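Local coordinates for protein extracellular ligand-binding receptor (PDB 5ERE) that probably senses small molecules outside the cell, binding 2-oxo-4-methylpentanoic acid in a leucine-binding-protein-like domain and cytosine in a Cache-type sensor domain, at residues Val67-Ser72 with Ile87-Ile92; Val183-Gly188 with Val207-Ile212; His238-Ala243 with Phe255-Tyr260; His419-Ser424 with Leu438-Phe443. One frame throughout, in Å; residues are numbered along the deposited sequence.

Interaction 1 (Val67-Ser72 with Ile87-Ile92). With COI (2-oxo-4-methylpentanoic acid), chain B.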
loop_
_atom_site.group_PDB
_atom_site.type_symbol
_atom_site.label_atom_id
_atom_site.label_comp_id
_atom_site.label_asym_id
_atom_site.label_seq_id
_atom_site.Cartn_x
_atom_site.Cartn_y
_atom_site.Cartn_z
ATOM N N VAL A 67 18.417 -18.071 15.478
ATOM C CA VAL A 67 17.127 -18.367 16.108
ATOM C C VAL A 67 16.053 -17.753 15.268
ATOM O O VAL A 67 16.105 -16.575 14.963
ATOM C CB VAL A 67 17.036 -17.809 17.548
ATOM C CG1 VAL A 67 15.649 -18.125 18.169
ATOM C CG2 VAL A 67 18.070 -18.433 18.369
ATOM N N VAL A 68 15.087 -18.579 14.879
ATOM C CA VAL A 68 13.918 -18.137 14.167
ATOM C C VAL A 68 12.737 -18.209 15.143
ATOM O O VAL A 68 12.593 -19.200 15.854
ATOM C CB VAL A 68 13.670 -19.025 12.932
ATOM C CG1 VAL A 68 12.506 -18.527 12.137
ATOM C CG2 VAL A 68 14.968 -19.016 12.056
ATOM N N SER A 69 11.932 -17.164 15.193
ATOM C CA SER A 69 10.722 -17.196 16.006
ATOM C C SER A 69 9.507 -16.832 15.203
ATOM O O SER A 69 9.534 -15.881 14.442
ATOM C CB SER A 69 10.862 -16.247 17.197
ATOM O OG SER A 69 11.013 -14.917 16.755
ATOM N N CYS A 70 8.434 -17.597 15.399
ATOM C CA CYS A 70 7.132 -17.256 14.867
ATOM C C CYS A 70 6.338 -16.443 15.908
ATOM O O CYS A 70 6.414 -16.755 17.078
ATOM C CB CYS A 70 6.351 -18.514 14.497
ATOM S SG CYS A 70 4.624 -18.081 14.122
ATOM N N SER A 71 5.610 -15.435 15.421
ATOM C CA SER A 71 4.571 -14.622 16.106
ATOM C C SER A 71 5.156 -13.276 16.517
ATOM O O SER A 71 6.322 -13.175 16.888
ATOM C CB SER A 71 3.944 -15.319 17.326
ATOM O OG SER A 71 4.761 -15.199 18.465
ATOM N N SER A 72 4.354 -12.230 16.363
ATOM C CA SER A 72 4.764 -10.871 16.727
ATOM C C SER A 72 5.185 -10.767 18.190
ATOM O O SER A 72 6.124 -10.044 18.507
ATOM C CB SER A 72 3.632 -9.890 16.435
ATOM O OG SER A 72 3.296 -9.956 15.057
ATOM N N ILE A 87 23.193 -13.334 18.898
ATOM C CA ILE A 87 22.684 -14.446 18.107
ATOM C C ILE A 87 21.821 -13.917 16.967
ATOM O O ILE A 87 20.920 -13.101 17.183
ATOM C CB ILE A 87 21.823 -15.409 18.939
ATOM C CG1 ILE A 87 22.543 -15.836 20.218
ATOM C CG2 ILE A 87 21.435 -16.624 18.099
ATOM C CD1 ILE A 87 23.772 -16.694 19.982
ATOM N N PHE A 88 22.082 -14.390 15.757
ATOM C CA PHE A 88 21.322 -13.932 14.633
ATOM C C PHE A 88 19.832 -14.365 14.796
ATOM O O PHE A 88 19.512 -15.467 15.279
ATOM C CB PHE A 88 21.913 -14.452 13.326
ATOM C CG PHE A 88 21.138 -14.039 12.120
ATOM C CD1 PHE A 88 21.042 -12.705 11.767
ATOM C CD2 PHE A 88 20.472 -14.980 11.359
ATOM C CE1 PHE A 88 20.298 -12.318 10.664
ATOM C CE2 PHE A 88 19.720 -14.602 10.252
ATOM C CZ PHE A 88 19.646 -13.274 9.904
ATOM N N HIS A 89 18.953 -13.450 14.452
ATOM C CA HIS A 89 17.534 -13.618 14.731
ATOM C C HIS A 89 16.715 -13.342 13.493
ATOM O O HIS A 89 16.898 -12.324 12.829
ATOM C CB HIS A 89 17.094 -12.693 15.885
ATOM C CG HIS A 89 15.645 -12.844 16.248
ATOM N ND1 HIS A 89 14.839 -11.759 16.539
ATOM C CD2 HIS A 89 14.856 -13.941 16.359
ATOM C CE1 HIS A 89 13.610 -12.183 16.797
ATOM N NE2 HIS A 89 13.595 -13.500 16.707
ATOM N N VAL A 90 15.808 -14.262 13.183
ATOM C CA VAL A 90 14.868 -14.072 12.096
ATOM C C VAL A 90 13.430 -14.146 12.658
ATOM O O VAL A 90 13.115 -15.027 13.434
ATOM C CB VAL A 90 15.018 -15.118 10.980
ATOM C CG1 VAL A 90 14.044 -14.818 9.877
ATOM C CG2 VAL A 90 16.464 -15.094 10.441
ATOM N N ALA A 91 12.594 -13.193 12.284
ATOM C CA ALA A 91 11.171 -13.206 12.679
ATOM C C ALA A 91 10.321 -13.562 11.475
ATOM O O ALA A 91 10.410 -12.919 10.418
ATOM C CB ALA A 91 10.772 -11.889 13.226
ATOM N N ILE A 92 9.499 -14.588 11.653
ATOM C CA ILE A 92 8.523 -14.986 10.654
ATOM C C ILE A 92 7.129 -14.896 11.328
ATOM O O ILE A 92 7.033 -14.841 12.568
ATOM C CB ILE A 92 8.829 -16.388 10.130
ATOM C CG1 ILE A 92 8.802 -17.430 11.252
ATOM C CG2 ILE A 92 10.253 -16.392 9.454
ATOM C CD1 ILE A 92 8.744 -18.885 10.740
HETATM C C1 COI B . 1.713 -12.229 13.492
HETATM O O1 COI B . 2.056 -12.026 14.687
HETATM O O2 COI B . 1.903 -11.379 12.587
HETATM C C2 COI B . 1.118 -13.552 13.146
HETATM O O3 COI B . 0.741 -13.775 12.010
HETATM C C3 COI B . 1.062 -14.559 14.269
HETATM C C4 COI B . 0.289 -15.758 13.846
HETATM C C5 COI B . 0.755 -16.917 14.700
HETATM C C6 COI B . -1.171 -15.389 14.066
#
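The imidazole of His89 meets strand 67-70 with its edge: Ser69 OG and the carbonyl oxygen of Val67 both lie near the ring plane, and Ser69 CB is in it. Ser69 OG and His89 NE2 are hydrogen-bonded at 2.9 Å, and either may be the donor. The ring reaches this position because CG is anti to the backbone N (chi1 -178°). Both ends of the ring are held, for His89 ND1 bonds Thr105 OG1 while Ser69 OG also bonds Ser75 OG.

The backbones form a parallel ladder, evidenced by four bridges from Val67-His89 to Cys70-Ile92. Its bonds alternate, with Val67 N to Phe88 O at 2.8 Å followed by Val90 N to Val67 O, Ser69 N to Val90 O and Ile92 N to Ser69 O. On the face opposite His89, Val68 and Val90 lie side by side, while Val68 CG1 meets Ile92 CG1 at 4.0 Å with the side chains nearly perpendicular.

Past the strand, Ser71 N still bonds Ile92 O, and the next residue, Ser72, donates from its N to O1 of the bound keto acid over 2.9 Å, which puts the ligand pocket at the end of the ladder.

This is a beta-alpha-beta crossover of the periplasmic-binding-protein fold: helix 72-84, N-capped by Ser71, covers the Ser69 and His89 face, helix 254-271 packs its Leu262 on Val68, Val90 and Ile92, and strand 3-8 pairs with strand 64-70 along its other edge.

Interaction 2 (Val183-Gly188 with Val207-Ile212). With COI (2-oxo-4-methylpentanoic acid), chain B.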
loop_
_atom_site.group_PDB
_atom_site.type_symbol
_atom_site.label_atom_id
_atom_site.label_comp_id
_atom_site.label_asym_id
_atom_site.label_seq_id
_atom_site.Cartn_x
_atom_site.Cartn_y
_atom_site.Cartn_z
ATOM N N VAL A 183 -14.069 -5.849 11.592
ATOM C CA VAL A 183 -12.695 -6.253 11.366
ATOM C C VAL A 183 -12.183 -7.241 12.408
ATOM O O VAL A 183 -12.053 -6.917 13.592
ATOM C CB VAL A 183 -11.783 -5.023 11.353
ATOM C CG1 VAL A 183 -10.268 -5.430 11.475
ATOM C CG2 VAL A 183 -12.047 -4.240 10.091
ATOM N N LEU A 184 -11.851 -8.439 11.947
ATOM C CA LEU A 184 -11.305 -9.476 12.811
ATOM C C LEU A 184 -9.785 -9.602 12.722
ATOM O O LEU A 184 -9.268 -10.043 11.695
ATOM C CB LEU A 184 -11.937 -10.797 12.443
ATOM C CG LEU A 184 -13.463 -10.700 12.433
ATOM C CD1 LEU A 184 -13.979 -12.005 11.957
ATOM C CD2 LEU A 184 -14.042 -10.350 13.833
ATOM N N ILE A 185 -9.060 -9.244 13.782
ATOM C CA ILE A 185 -7.619 -9.499 13.783
ATOM C C ILE A 185 -7.437 -10.920 14.350
ATOM O O ILE A 185 -7.220 -11.146 15.536
ATOM C CB ILE A 185 -6.808 -8.438 14.565
ATOM C CG1 ILE A 185 -7.207 -7.010 14.151
ATOM C CG2 ILE A 185 -5.321 -8.632 14.313
ATOM C CD1 ILE A 185 -7.224 -6.746 12.627
ATOM N N SER A 186 -7.553 -11.870 13.431
ATOM C CA SER A 186 -7.723 -13.276 13.716
ATOM C C SER A 186 -7.014 -14.137 12.671
ATOM O O SER A 186 -6.923 -13.792 11.488
ATOM C CB SER A 186 -9.216 -13.670 13.716
ATOM O OG SER A 186 -10.026 -12.766 14.426
ATOM N N ALA A 187 -6.561 -15.294 13.114
ATOM C CA ALA A 187 -6.193 -16.352 12.196
ATOM C C ALA A 187 -7.403 -17.290 12.052
ATOM O O ALA A 187 -8.536 -16.816 11.882
ATOM C CB ALA A 187 -4.924 -17.083 12.694
ATOM N N GLY A 188 -7.197 -18.599 12.113
ATOM C CA GLY A 188 -8.262 -19.544 11.770
ATOM C C GLY A 188 -9.495 -19.481 12.684
ATOM O O GLY A 188 -10.577 -19.895 12.271
ATOM N N VAL A 207 -14.261 -8.481 7.662
ATOM C CA VAL A 207 -13.009 -8.005 7.081
ATOM C C VAL A 207 -11.865 -8.588 7.902
ATOM O O VAL A 207 -11.926 -8.614 9.127
ATOM C CB VAL A 207 -12.921 -6.467 7.081
ATOM C CG1 VAL A 207 -11.613 -5.979 6.460
ATOM C CG2 VAL A 207 -14.141 -5.844 6.377
ATOM N N GLY A 208 -10.816 -9.062 7.236
ATOM C CA GLY A 208 -9.694 -9.625 7.960
ATOM C C GLY A 208 -8.388 -9.283 7.292
ATOM O O GLY A 208 -8.356 -8.471 6.368
ATOM N N THR A 209 -7.320 -9.899 7.790
ATOM C CA THR A 209 -5.943 -9.575 7.390
ATOM C C THR A 209 -5.200 -10.885 7.087
ATOM O O THR A 209 -5.787 -11.980 7.138
ATOM C CB THR A 209 -5.212 -8.747 8.500
ATOM O OG1 THR A 209 -5.031 -9.536 9.677
ATOM C CG2 THR A 209 -6.004 -7.463 8.862
ATOM N N ARG A 210 -3.900 -10.779 6.821
ATOM C CA ARG A 210 -3.099 -11.891 6.280
ATOM C C ARG A 210 -3.323 -13.271 6.938
ATOM O O ARG A 210 -3.548 -14.243 6.248
ATOM C CB ARG A 210 -1.597 -11.487 6.348
ATOM C CG ARG A 210 -0.589 -12.634 6.143
ATOM C CD ARG A 210 0.879 -12.124 6.464
ATOM N NE ARG A 210 0.847 -11.379 7.719
ATOM C CZ ARG A 210 0.978 -11.907 8.926
ATOM N NH1 ARG A 210 1.209 -13.189 9.076
ATOM N NH2 ARG A 210 0.860 -11.135 10.007
ATOM N N PRO A 211 -3.268 -13.366 8.273
ATOM C CA PRO A 211 -3.435 -14.631 9.005
ATOM C C PRO A 211 -4.759 -15.368 8.795
ATOM O O PRO A 211 -4.839 -16.562 9.096
ATOM C CB PRO A 211 -3.338 -14.188 10.471
ATOM C CG PRO A 211 -2.564 -12.934 10.415
ATOM C CD PRO A 211 -3.070 -12.249 9.210
ATOM N N ILE A 212 -5.780 -14.684 8.297
ATOM C CA ILE A 212 -7.128 -15.268 8.281
ATOM C C ILE A 212 -7.331 -16.316 7.162
ATOM O O ILE A 212 -8.297 -17.079 7.183
ATOM C CB ILE A 212 -8.183 -14.136 8.173
ATOM C CG1 ILE A 212 -9.535 -14.567 8.771
ATOM C CG2 ILE A 212 -8.367 -13.700 6.749
ATOM C CD1 ILE A 212 -10.457 -13.385 9.025
HETATM C C1 COI B . 1.713 -12.229 13.492
HETATM O O1 COI B . 2.056 -12.026 14.687
HETATM O O2 COI B . 1.903 -11.379 12.587
HETATM C C2 COI B . 1.118 -13.552 13.146
HETATM O O3 COI B . 0.741 -13.775 12.010
HETATM C C3 COI B . 1.062 -14.559 14.269
HETATM C C4 COI B . 0.289 -15.758 13.846
HETATM C C5 COI B . 0.755 -16.917 14.700
HETATM C C6 COI B . -1.171 -15.389 14.066
HETATM O O HOH W 1 -7.217 -11.199 10.453
#
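Water 1 is gripped from both segments: it donates to Leu184 O at 2.7 Å and to Ser186 O at 2.8 Å, and accepts from Thr209 N at 3.0 Å. It fills the fork where two neighbouring parallel strands of a beta-alpha-beta unit, 181-185 and 205-208, part company. Before the fork the pairing is direct, with Leu184 N donating to Val207 O over 2.8 Å at an N-H...O angle of 165°. Val183 CG2 rests on Val207 CB there, the two branched side chains crossing at a slant.

Beyond the water the chains touch again. Ile185 CD1 meets the Thr209 methyl CG2, and Ala187 CB packs against Pro211 CB at 4.0 Å. The second chain here winds into a 3-10 turn, marked by the bond from Ile212 N to Thr209 O.

That turn faces Arg210 away from strand 181-185 and into the ligand pocket. Its chain is extended as far as a bend at chi3 (46°), which brings the guanidinium edge to the keto acid. NH2 donates to carboxylate O2 at 2.8 Å and NH1 to keto O3, with a weak third bond from NH2 to O3. Replacing the arginine with a leucine removes both donor nitrogens and their three bonds, and would probably leave the ligand carboxylate short of a compensating positive charge. The ring of Pro211 supports the guanidinium from one face, its CG 3.7 Å above the plane and offset toward the rim.

Interaction 3 (His238-Ala243 with Phe255-Tyr260). With COI (2-oxo-4-methylpentanoic acid), chain B.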
loop_
_atom_site.group_PDB
_atom_site.type_symbol
_atom_site.label_atom_id
_atom_site.label_comp_id
_atom_site.label_asym_id
_atom_site.label_seq_id
_atom_site.Cartn_x
_atom_site.Cartn_y
_atom_site.Cartn_z
ATOM N N HIS A 238 4.586 -21.547 -7.933
ATOM C CA HIS A 238 5.886 -21.971 -7.440
ATOM C C HIS A 238 5.855 -23.463 -7.098
ATOM O O HIS A 238 4.876 -23.925 -6.525
ATOM C CB HIS A 238 6.284 -21.148 -6.211
ATOM C CG HIS A 238 7.720 -21.302 -5.839
ATOM N ND1 HIS A 238 8.180 -22.361 -5.089
ATOM C CD2 HIS A 238 8.804 -20.540 -6.115
ATOM C CE1 HIS A 238 9.489 -22.253 -4.927
ATOM N NE2 HIS A 238 9.891 -21.153 -5.536
ATOM N N PRO A 239 6.918 -24.218 -7.444
ATOM C CA PRO A 239 7.004 -25.655 -7.156
ATOM C C PRO A 239 6.811 -26.085 -5.700
ATOM O O PRO A 239 6.504 -27.247 -5.472
ATOM C CB PRO A 239 8.433 -26.003 -7.590
ATOM C CG PRO A 239 8.740 -25.023 -8.632
ATOM C CD PRO A 239 8.109 -23.763 -8.193
ATOM N N PHE A 240 7.035 -25.188 -4.746
ATOM C CA PHE A 240 6.814 -25.477 -3.336
ATOM C C PHE A 240 5.348 -25.786 -3.034
ATOM O O PHE A 240 5.087 -26.700 -2.283
ATOM C CB PHE A 240 7.249 -24.301 -2.463
ATOM C CG PHE A 240 6.822 -24.429 -1.015
ATOM C CD1 PHE A 240 7.450 -25.325 -0.166
ATOM C CD2 PHE A 240 5.779 -23.690 -0.528
ATOM C CE1 PHE A 240 7.043 -25.446 1.161
ATOM C CE2 PHE A 240 5.385 -23.797 0.791
ATOM C CZ PHE A 240 6.025 -24.678 1.626
HETATM N N MSE A 241 4.422 -25.023 -3.612
HETATM C CA MSE A 241 2.965 -25.226 -3.404
HETATM C C MSE A 241 2.591 -26.687 -3.640
HETATM O O MSE A 241 2.057 -27.369 -2.779
HETATM C CB MSE A 241 2.120 -24.380 -4.370
HETATM C CG MSE A 241 2.492 -22.960 -4.490
HETATM SE SE MSE A 241 2.317 -22.131 -2.785
HETATM C CE MSE A 241 4.108 -21.428 -2.920
ATOM N N SER A 242 2.929 -27.147 -4.833
ATOM C CA SER A 242 2.670 -28.512 -5.267
ATOM C C SER A 242 3.441 -29.584 -4.527
ATOM O O SER A 242 2.879 -30.635 -4.223
ATOM C CB SER A 242 2.970 -28.626 -6.758
ATOM O OG SER A 242 2.744 -29.945 -7.192
ATOM N N ALA A 243 4.730 -29.366 -4.259
ATOM C CA ALA A 243 5.479 -30.310 -3.429
ATOM C C ALA A 243 4.856 -30.499 -2.022
ATOM O O ALA A 243 4.781 -31.606 -1.502
ATOM C CB ALA A 243 6.925 -29.854 -3.270
ATOM N N PHE A 255 2.154 -18.918 5.953
ATOM C CA PHE A 255 3.235 -19.181 6.883
ATOM C C PHE A 255 4.188 -20.254 6.376
ATOM O O PHE A 255 5.379 -20.133 6.573
ATOM C CB PHE A 255 2.681 -19.578 8.226
ATOM C CG PHE A 255 1.805 -18.515 8.829
ATOM C CD1 PHE A 255 2.357 -17.517 9.608
ATOM C CD2 PHE A 255 0.427 -18.504 8.583
ATOM C CE1 PHE A 255 1.558 -16.510 10.176
ATOM C CE2 PHE A 255 -0.383 -17.488 9.144
ATOM C CZ PHE A 255 0.195 -16.494 9.938
ATOM N N GLY A 256 3.647 -21.305 5.771
ATOM C CA GLY A 256 4.461 -22.285 5.067
ATOM C C GLY A 256 5.317 -21.657 3.976
ATOM O O GLY A 256 6.521 -21.914 3.892
ATOM N N VAL A 257 4.695 -20.843 3.133
ATOM C CA VAL A 257 5.382 -20.213 2.003
ATOM C C VAL A 257 6.536 -19.352 2.515
ATOM O O VAL A 257 7.671 -19.416 2.008
ATOM C CB VAL A 257 4.402 -19.342 1.165
ATOM C CG1 VAL A 257 5.154 -18.463 0.128
ATOM C CG2 VAL A 257 3.357 -20.203 0.504
ATOM N N GLU A 258 6.241 -18.552 3.525
ATOM C CA GLU A 258 7.232 -17.714 4.157
ATOM C C GLU A 258 8.380 -18.510 4.773
ATOM O O GLU A 258 9.543 -18.103 4.710
ATOM C CB GLU A 258 6.580 -16.856 5.273
ATOM C CG GLU A 258 7.563 -15.932 5.976
ATOM C CD GLU A 258 6.933 -15.181 7.181
ATOM O OE1 GLU A 258 6.285 -15.850 8.036
ATOM O OE2 GLU A 258 7.110 -13.939 7.254
ATOM N N ALA A 259 8.030 -19.586 5.454
ATOM C CA ALA A 259 9.005 -20.375 6.153
ATOM C C ALA A 259 9.896 -21.109 5.122
ATOM O O ALA A 259 11.094 -21.232 5.338
ATOM C CB ALA A 259 8.348 -21.343 7.081
ATOM N N TYR A 260 9.322 -21.523 3.994
ATOM C CA TYR A 260 10.093 -22.121 2.929
ATOM C C TYR A 260 11.134 -21.130 2.373
ATOM O O TYR A 260 12.290 -21.510 2.140
ATOM C CB TYR A 260 9.172 -22.621 1.780
ATOM C CG TYR A 260 9.930 -23.181 0.612
ATOM C CD1 TYR A 260 10.328 -24.512 0.601
ATOM C CD2 TYR A 260 10.262 -22.382 -0.488
ATOM C CE1 TYR A 260 11.055 -25.050 -0.485
ATOM C CE2 TYR A 260 10.987 -22.909 -1.573
ATOM C CZ TYR A 260 11.370 -24.237 -1.561
ATOM O OH TYR A 260 12.063 -24.769 -2.632
HETATM C C1 COI B . 1.713 -12.229 13.492
HETATM O O1 COI B . 2.056 -12.026 14.687
HETATM O O2 COI B . 1.903 -11.379 12.587
HETATM C C2 COI B . 1.118 -13.552 13.146
HETATM O O3 COI B . 0.741 -13.775 12.010
HETATM C C3 COI B . 1.062 -14.559 14.269
HETATM C C4 COI B . 0.289 -15.758 13.846
HETATM C C5 COI B . 0.755 -16.917 14.700
HETATM C C6 COI B . -1.171 -15.389 14.066
#
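Helices 239-243 and 255-260 cross steeply, their short axes 120° apart and 10.8 Å at closest approach, and no hydrogen bond joins them; side chains bridge the gap. Phe240 and Tyr260 carry most of it, sliding past each other in opposite directions. Each covers the other's face with its CB: Phe240 CB sits 4.0 Å from the centroid of the Tyr260 ring and only 7° off its normal, while Tyr260 CB sits 3.7 Å from that of Phe240. These are reciprocal CH-pi contacts. The ring planes are 31° apart, an oblique pairing. In both residues CB points toward the other helix and CG is anti to the backbone N, which lays each ring alongside the other's CB.

With His238, whose CE1 approaches Tyr260 CE2 to 3.7 Å, the two rings form an aromatic cluster on the binding-protein domain. The same histidine is the N-cap of helix 239-248: its ND1 accepts from Phe240 N at 3.1 Å, which ties the imidazole to the first turn.

At its far end the Phe240 ring reaches Gly256, with CZ 3.6 Å from Gly256 O. An alanine in place of Phe240 would take away the ring that receives Tyr260 CB and is likely to open a gap beside Gly256 and Val257. Met241, present as selenomethionine, adds CE against Val257 CG2, at 3.7 Å. Helix 15-32 also packs on the cluster, Ala24 touching Phe240 and Ala28 touching Tyr260, whose OH bonds Glu31. Two residues before Val257, Phe255 presents its ring edge to O3 of the keto acid.

Interaction 4 (His419-Ser424 with Leu438-Phe443)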
loop_
_atom_site.group_PDB
_atom_site.type_symbol
_atom_site.label_atom_id
_atom_site.label_comp_id
_atom_site.label_asym_id
_atom_site.label_seq_id
_atom_site.Cartn_x
_atom_site.Cartn_y
_atom_site.Cartn_z
ATOM N N HIS A 419 -11.984 33.718 -24.297
ATOM C CA HIS A 419 -12.086 34.435 -23.023
ATOM C C HIS A 419 -12.829 33.567 -21.999
ATOM O O HIS A 419 -13.666 34.044 -21.232
ATOM C CB HIS A 419 -12.768 35.801 -23.206
ATOM C CG HIS A 419 -11.961 36.791 -24.004
ATOM N ND1 HIS A 419 -12.411 38.069 -24.275
ATOM C CD2 HIS A 419 -10.746 36.692 -24.594
ATOM C CE1 HIS A 419 -11.502 38.714 -24.988
ATOM N NE2 HIS A 419 -10.485 37.899 -25.201
ATOM N N GLN A 420 -12.520 32.273 -22.028
ATOM C CA GLN A 420 -12.957 31.336 -21.014
ATOM C C GLN A 420 -11.778 30.560 -20.456
ATOM O O GLN A 420 -10.760 30.437 -21.124
ATOM C CB GLN A 420 -13.994 30.378 -21.607
ATOM C CG GLN A 420 -15.352 31.035 -21.770
ATOM C CD GLN A 420 -16.291 30.192 -22.573
ATOM O OE1 GLN A 420 -15.881 29.493 -23.504
ATOM N NE2 GLN A 420 -17.555 30.226 -22.207
ATOM N N PRO A 421 -11.936 29.994 -19.245
ATOM C CA PRO A 421 -10.861 29.237 -18.598
ATOM C C PRO A 421 -10.342 28.105 -19.463
ATOM O O PRO A 421 -11.084 27.550 -20.259
ATOM C CB PRO A 421 -11.517 28.655 -17.354
ATOM C CG PRO A 421 -12.761 29.450 -17.142
ATOM C CD PRO A 421 -13.197 29.930 -18.483
ATOM N N VAL A 422 -9.089 27.746 -19.262
ATOM C CA VAL A 422 -8.479 26.622 -19.982
ATOM C C VAL A 422 -7.616 25.784 -19.033
ATOM O O VAL A 422 -7.136 26.268 -17.983
ATOM C CB VAL A 422 -7.634 27.116 -21.169
ATOM C CG1 VAL A 422 -8.514 27.820 -22.206
ATOM C CG2 VAL A 422 -6.500 28.074 -20.704
ATOM N N LEU A 423 -7.461 24.509 -19.378
ATOM C CA LEU A 423 -6.463 23.635 -18.776
ATOM C C LEU A 423 -5.572 23.223 -19.916
ATOM O O LEU A 423 -6.080 22.733 -20.919
ATOM C CB LEU A 423 -7.091 22.409 -18.078
ATOM C CG LEU A 423 -6.103 21.461 -17.366
ATOM C CD1 LEU A 423 -5.471 22.149 -16.108
ATOM C CD2 LEU A 423 -6.733 20.154 -16.978
ATOM N N SER A 424 -4.253 23.414 -19.788
ATOM C CA SER A 424 -3.369 23.104 -20.910
ATOM C C SER A 424 -3.134 21.602 -21.057
ATOM O O SER A 424 -3.352 20.814 -20.134
ATOM C CB SER A 424 -2.007 23.818 -20.765
ATOM O OG SER A 424 -1.195 23.183 -19.794
ATOM N N LEU A 438 -3.306 25.768 -15.512
ATOM C CA LEU A 438 -4.731 26.091 -15.421
ATOM C C LEU A 438 -4.884 27.598 -15.382
ATOM O O LEU A 438 -4.320 28.254 -14.489
ATOM C CB LEU A 438 -5.358 25.441 -14.178
ATOM C CG LEU A 438 -6.807 25.786 -13.807
ATOM C CD1 LEU A 438 -7.770 25.532 -14.913
ATOM C CD2 LEU A 438 -7.195 24.964 -12.598
ATOM N N GLU A 439 -5.612 28.154 -16.352
ATOM C CA GLU A 439 -5.789 29.615 -16.437
ATOM C C GLU A 439 -7.232 30.068 -16.460
ATOM O O GLU A 439 -8.089 29.443 -17.086
ATOM C CB GLU A 439 -5.111 30.181 -17.677
ATOM C CG GLU A 439 -3.620 29.853 -17.802
ATOM C CD GLU A 439 -2.715 31.073 -18.076
ATOM O OE1 GLU A 439 -3.181 32.238 -18.008
ATOM O OE2 GLU A 439 -1.504 30.861 -18.340
ATOM N N HIS A 440 -7.500 31.164 -15.767
ATOM C CA HIS A 440 -8.789 31.838 -15.884
ATOM C C HIS A 440 -8.573 33.235 -16.441
ATOM O O HIS A 440 -7.598 33.910 -16.084
ATOM C CB HIS A 440 -9.514 31.910 -14.539
ATOM C CG HIS A 440 -10.160 30.626 -14.131
ATOM N ND1 HIS A 440 -11.522 30.506 -13.955
ATOM C CD2 HIS A 440 -9.640 29.403 -13.881
ATOM C CE1 HIS A 440 -11.806 29.266 -13.587
ATOM N NE2 HIS A 440 -10.682 28.579 -13.540
ATOM N N PRO A 441 -9.498 33.681 -17.299
ATOM C CA PRO A 441 -9.439 35.060 -17.774
ATOM C C PRO A 441 -9.808 36.046 -16.685
ATOM O O PRO A 441 -10.566 35.731 -15.752
ATOM C CB PRO A 441 -10.476 35.092 -18.901
ATOM C CG PRO A 441 -11.489 34.069 -18.491
ATOM C CD PRO A 441 -10.706 32.982 -17.798
ATOM N N VAL A 442 -9.269 37.239 -16.839
ATOM C CA VAL A 442 -9.542 38.347 -15.943
ATOM C C VAL A 442 -10.175 39.514 -16.670
ATOM O O VAL A 442 -9.692 39.935 -17.710
ATOM C CB VAL A 442 -8.259 38.851 -15.257
ATOM C CG1 VAL A 442 -8.585 40.016 -14.320
ATOM C CG2 VAL A 442 -7.559 37.712 -14.521
ATOM N N PHE A 443 -11.219 40.083 -16.065
ATOM C CA PHE A 443 -11.916 41.229 -16.642
ATOM C C PHE A 443 -11.934 42.394 -15.652
ATOM O O PHE A 443 -12.140 42.186 -14.451
ATOM C CB PHE A 443 -13.355 40.856 -17.041
ATOM C CG PHE A 443 -13.448 39.613 -17.889
ATOM C CD1 PHE A 443 -13.492 38.365 -17.300
ATOM C CD2 PHE A 443 -13.468 39.701 -19.265
ATOM C CE1 PHE A 443 -13.551 37.226 -18.080
ATOM C CE2 PHE A 443 -13.539 38.582 -20.037
ATOM C CZ PHE A 443 -13.582 37.340 -19.444
#
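His419, the residue that leaves helix 410-418 with positive phi, meets two side chains of strand 434-443 through its carbonyl oxygen. Pro441 CG is 3.5 Å from His419 O, and the same oxygen lies in the plane of the Phe443 ring, at its edge. The histidine ring itself stacks on Phe449 of the next strand. This is an edge of the antiparallel sheet of a Cache-type sensor domain, where a short strand, 422-423, pairs with 434-443.

Gln420 adds little, and the chain arrives at Pro421. Its ring lies over one face of the His440 imidazole: CB is 3.8 Å from the ring centroid and 5° off the normal, a CH-pi contact over the centre. His440 NE2 bonds Asp344 OD1, an anchor that probably limits turning of the ring. Pro421 CD also touches Pro441 CD.

Val422 forms the antiparallel hydrogen-bonded pair with Glu439. Val422 N donates to Glu439 O and Glu439 N returns to Val422 O, both at 2.9 Å and with N-H...O angles of 160° and 166°. Their side chains run side by side, CG2 of Val422 resting on Glu439 CB, before the glutamate turns off at chi2 toward the cytosine pocket. There Glu439 touches the ligand, and its OE1 bonds Ser452 OG.

Leu423 closes the walk in a non-hydrogen-bonded pair with Leu438. The two side chains cross at a slant, Leu423 CD1 lying 3.8 Å from Leu438 CB.

How the interactions relate
The four contacts follow one another along the chain, each closing its own loop before the next opens, so none nest or cross. Interaction 1 closes the crossover through helix 72-84 in a parallel sheet, and interaction 2 the crossover through helix 190-199 in a second, mixed sheet. Interaction 3 then joins two successive helices. The first three meet round the keto acid: Ile92 CB of interaction 1 packs on Glu258 OE1 of interaction 3 at 3.3 Å, and Arg210 NH1 of interaction 2 lies 3.5 Å from Phe255 CE1 of interaction 3. Interaction 4 closes a strand connection in the separate sensor domain at the cytosine pocket, its centre 51 to 61 Å from the other centres.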